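Local coordinates for protein leucine aminopeptidase 1 (Caenorhabditis elegans, PDB 2HC9) that removes N-terminal amino acids, preferably leucine, from peptides with the help of two zinc ions per subunit, and probably serves as a digestive enzyme, at residues 104-109 / 142-147. The protein carries 1 engineered substitution. Residues are numbered along the deposited sequence; the frame is centred on the assembly and turned at random. Where two conformers were deposited one is given.
Sequences EDTKNV and RELNVN. With SO4 (sulfate ion), chain F.
Asn108 and Val109 run parallel to Asn145 and Val146 where two neighbouring strands begin. Asn145 N gives its hydrogen to Lys107 O at 2.9 Å, Val109 N reaches back to Asn145 O, and Asn147 N goes on to Val109 O, the staggered pattern of parallel strands. Ahead of this ladder the chains part, and a water donates to both Lys107 O and Glu143 O across the widening gap.

Val109 and Val146, beta-branched and well suited to extended backbone, lie on one face of the sheet, with Val109 CB 4.2 Å from Val146 CG2. Leucine reaches further: the CD1 branch of Leu144 packs on Val109 CG2 at 3.7 Å, while CD2 lies against Thr106 near its carbonyl. Asn108 and Asn145 share the other face.

At the solvent-exposed mouth Arg142 grips Glu104 side-on in a salt bridge, NE and NH2 both bonding to the single oxygen OE2, each at 3.1 Å. The two planar groups stand 76° apart; NE meets the anti lone pair of OE2, and NH2 comes from above the carboxylate plane. Glu104 turns back at chi2 (-78°), which carries its carboxylate to the arginine; NE also makes a weak bond to Glu104 O. The long arginine still has NH1 and NH2 for a sulfate that probably came from the crystallisation liquor, NH2 lying 2.8 Å from its O4.

Helix 120-128 follows strand 108-114 in the chain and leads to strand 145-151, which pairs beside it: a beta-alpha-beta unit in the mixed sheet of the macro-like N-terminal domain of M17 aminopeptidases, away from the zinc site.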
ATOM      1  N   GLU A 104     -44.282  -1.473 -13.099  1.00 24.51           N
ATOM      2  CA  GLU A 104     -44.136  -2.722 -13.841  1.00 28.99           C
ATOM      3  C   GLU A 104     -45.061  -2.815 -15.080  1.00 25.80           C
ATOM      4  O   GLU A 104     -44.661  -3.296 -16.140  1.00 26.34           O
ATOM      5  CB  GLU A 104     -44.412  -3.843 -12.817  1.00 34.23           C
ATOM      6  CG  GLU A 104     -44.621  -5.226 -13.303  1.00 43.92           C
ATOM      7  CD  GLU A 104     -45.998  -5.444 -13.872  1.00 31.38           C
ATOM      8  OE1 GLU A 104     -47.023  -5.293 -13.151  1.00 35.47           O
ATOM      9  OE2 GLU A 104     -46.032  -5.771 -15.062  1.00 37.88           O
ATOM     10  N   ASP A 105     -46.299  -2.356 -14.949  1.00 21.87           N
ATOM     11  CA  ASP A 105     -47.273  -2.514 -16.029  1.00 23.86           C
ATOM     12  C   ASP A 105     -47.436  -1.280 -16.931  1.00 27.66           C
ATOM     13  O   ASP A 105     -48.362  -1.215 -17.749  1.00 22.05           O
ATOM     14  CB  ASP A 105     -48.636  -2.928 -15.455  1.00 30.39           C
ATOM     15  CG  ASP A 105     -49.154  -1.962 -14.390  1.00 30.40           C
ATOM     16  OD1 ASP A 105     -48.376  -1.117 -13.891  1.00 29.39           O
ATOM     17  OD2 ASP A 105     -50.359  -2.039 -14.049  1.00 26.76           O
ATOM     18  N   THR A 106     -46.553  -0.294 -16.783  1.00 23.69           N
ATOM     19  CA  THR A 106     -46.465   0.799 -17.757  1.00 23.40           C
ATOM     20  C   THR A 106     -46.232   0.285 -19.184  1.00 23.18           C
ATOM     21  O   THR A 106     -45.330  -0.521 -19.418  1.00 25.73           O
ATOM     22  CB  THR A 106     -45.313   1.759 -17.393  1.00 23.32           C
ATOM     23  OG1 THR A 106     -45.483   2.209 -16.043  1.00 22.44           O
ATOM     24  CG2 THR A 106     -45.307   2.957 -18.332  1.00 19.07           C
ATOM     25  N   LYS A 107     -47.039   0.762 -20.132  1.00 20.22           N
ATOM     26  CA  LYS A 107     -46.841   0.432 -21.548  1.00 21.60           C
ATOM     27  C   LYS A 107     -46.094   1.546 -22.276  1.00 18.11           C
ATOM     28  O   LYS A 107     -45.233   1.269 -23.127  1.00 20.49           O
ATOM     29  CB  LYS A 107     -48.203   0.191 -22.248  1.00 24.40           C
ATOM     30  CG  LYS A 107     -49.080  -0.865 -21.591  1.00 33.65           C
ATOM     31  CD  LYS A 107     -48.358  -2.203 -21.466  1.00 39.90           C
ATOM     32  CE  LYS A 107     -49.284  -3.272 -20.884  1.00 51.97           C
ATOM     33  NZ  LYS A 107     -48.762  -4.671 -21.030  1.00 59.68           N
ATOM     34  N   ASN A 108     -46.469   2.791 -21.965  1.00 19.22           N
ATOM     35  CA  ASN A 108     -46.000   3.982 -22.688  1.00 20.60           C
ATOM     36  C   ASN A 108     -45.306   4.959 -21.739  1.00 19.41           C
ATOM     37  O   ASN A 108     -45.793   5.223 -20.628  1.00 19.42           O
ATOM     38  CB  ASN A 108     -47.182   4.726 -23.329  1.00 18.41           C
ATOM     39  CG  ASN A 108     -48.076   3.811 -24.149  1.00 23.55           C
ATOM     40  OD1 ASN A 108     -49.284   3.727 -23.915  1.00 30.38           O
ATOM     41  ND2 ASN A 108     -47.491   3.135 -25.115  1.00 19.70           N
ATOM     42  N   VAL A 109     -44.186   5.525 -22.185  1.00 19.41           N
ATOM     43  CA  VAL A 109     -43.657   6.741 -21.546  1.00 19.63           C
ATOM     44  C   VAL A 109     -43.748   7.915 -22.500  1.00 16.85           C
ATOM     45  O   VAL A 109     -43.215   7.880 -23.606  1.00 18.98           O
ATOM     46  CB  VAL A 109     -42.224   6.580 -21.045  1.00 18.28           C
ATOM     47  CG1 VAL A 109     -41.834   7.808 -20.184  1.00 18.44           C
ATOM     48  CG2 VAL A 109     -42.132   5.305 -20.223  1.00 18.10           C
ATOM     49  N   ARG A 142     -39.212  -5.214 -18.947  1.00 31.06           N
ATOM     50  CA  ARG A 142     -40.368  -4.598 -19.608  1.00 32.46           C
ATOM     51  C   ARG A 142     -39.898  -3.811 -20.817  1.00 29.80           C
ATOM     52  O   ARG A 142     -38.903  -3.091 -20.737  1.00 35.01           O
ATOM     53  CB  ARG A 142     -41.106  -3.662 -18.638  1.00 28.68           C
ATOM     54  CG  ARG A 142     -41.677  -4.364 -17.408  1.00 31.22           C
ATOM     55  CD  ARG A 142     -42.811  -5.308 -17.796  1.00 29.15           C
ATOM     56  NE  ARG A 142     -43.362  -5.970 -16.613  1.00 32.77           N
ATOM     57  CZ  ARG A 142     -42.974  -7.168 -16.173  1.00 34.32           C
ATOM     58  NH1 ARG A 142     -42.040  -7.866 -16.827  1.00 28.64           N
ATOM     59  NH2 ARG A 142     -43.538  -7.678 -15.086  1.00 33.82           N
ATOM     60  N   GLU A 143     -40.604  -3.947 -21.936  1.00 26.50           N
ATOM     61  CA  GLU A 143     -40.340  -3.073 -23.075  1.00 25.44           C
ATOM     62  C   GLU A 143     -41.405  -1.988 -23.127  1.00 24.35           C
ATOM     63  O   GLU A 143     -42.606  -2.259 -22.955  1.00 25.02           O
ATOM     64  CB  GLU A 143     -40.298  -3.853 -24.401  1.00 24.55           C
ATOM     65  CG  GLU A 143     -39.415  -5.127 -24.415  1.00 29.79           C
ATOM     66  CD  GLU A 143     -37.960  -4.901 -23.978  1.00 37.31           C
ATOM     67  OE1 GLU A 143     -37.427  -3.764 -24.075  1.00 29.25           O
ATOM     68  OE2 GLU A 143     -37.332  -5.884 -23.531  1.00 35.20           O
ATOM     69  N   LEU A 144     -40.963  -0.761 -23.379  1.00 22.69           N
ATOM     70  CA  LEU A 144     -41.848   0.388 -23.323  1.00 21.03           C
ATOM     71  C   LEU A 144     -41.890   1.036 -24.676  1.00 24.33           C
ATOM     72  O   LEU A 144     -40.952   0.933 -25.473  1.00 23.59           O
ATOM     73  CB  LEU A 144     -41.330   1.421 -22.309  1.00 21.56           C
ATOM     74  CG  LEU A 144     -41.188   0.942 -20.859  1.00 27.34           C
ATOM     75  CD1 LEU A 144     -40.506   1.995 -20.020  1.00 34.29           C
ATOM     76  CD2 LEU A 144     -42.517   0.643 -20.261  1.00 29.39           C
ATOM     77  N   ASN A 145     -42.985   1.730 -24.928  0.50 19.26           N
ATOM     78  CA  ASN A 145     -43.097   2.571 -26.096  0.50 20.85           C
ATOM     79  C   ASN A 145     -42.845   3.997 -25.623  0.50 21.24           C
ATOM     80  O   ASN A 145     -43.635   4.546 -24.845  0.50 17.54           O
ATOM     81  CB  ASN A 145     -44.504   2.394 -26.702  0.50 22.34           C
ATOM     82  CG  ASN A 145     -44.880   3.496 -27.669  0.50 26.36           C
ATOM     83  OD1 ASN A 145     -44.178   3.761 -28.641  0.50 27.69           O
ATOM     84  ND2 ASN A 145     -46.009   4.143 -27.404  0.50 35.33           N
ATOM     85  N   VAL A 146     -41.726   4.581 -26.058  1.00 17.75           N
ATOM     86  CA  VAL A 146     -41.370   5.949 -25.642  1.00 18.40           C
ATOM     87  C   VAL A 146     -41.608   6.936 -26.781  1.00 18.11           C
ATOM     88  O   VAL A 146     -41.144   6.725 -27.903  1.00 15.93           O
ATOM     89  CB  VAL A 146     -39.906   6.043 -25.144  1.00 20.39           C
ATOM     90  CG1 VAL A 146     -39.543   7.476 -24.740  1.00 17.83           C
ATOM     91  CG2 VAL A 146     -39.665   5.037 -23.996  1.00 20.22           C
ATOM     92  N   ASN A 147     -42.363   7.994 -26.491  1.00 15.61           N
ATOM     93  CA  ASN A 147     -42.494   9.122 -27.414  1.00 17.61           C
ATOM     94  C   ASN A 147     -41.927  10.378 -26.751  1.00 18.17           C
ATOM     95  O   ASN A 147     -42.421  10.803 -25.705  1.00 20.68           O
ATOM     96  CB  ASN A 147     -43.963   9.367 -27.775  1.00 16.57           C
ATOM     97  CG  ASN A 147     -44.492   8.316 -28.744  1.00 18.55           C
ATOM     98  OD1 ASN A 147     -44.182   8.324 -29.938  1.00 20.04           O
ATOM     99  ND2 ASN A 147     -45.269   7.395 -28.215  1.00 19.24           N
TER
HETATM  100  S   SO4 F 902     -42.086 -11.050 -14.594  1.00 63.57           S
HETATM  101  O1  SO4 F 902     -41.769 -10.987 -16.020  1.00 64.94           O
HETATM  102  O2  SO4 F 902     -43.429 -11.590 -14.406  1.00 68.05           O
HETATM  103  O3  SO4 F 902     -41.116 -11.903 -13.905  1.00 66.22           O
HETATM  104  O4  SO4 F 902     -42.023  -9.712 -14.008  1.00 67.34           O
HETATM  105  O   HOH W   1     -44.618  -2.946 -20.942  1.00 47.30           O
HETATM  106  O   HOH W   2     -45.389  -1.338 -24.397  1.00 42.33           O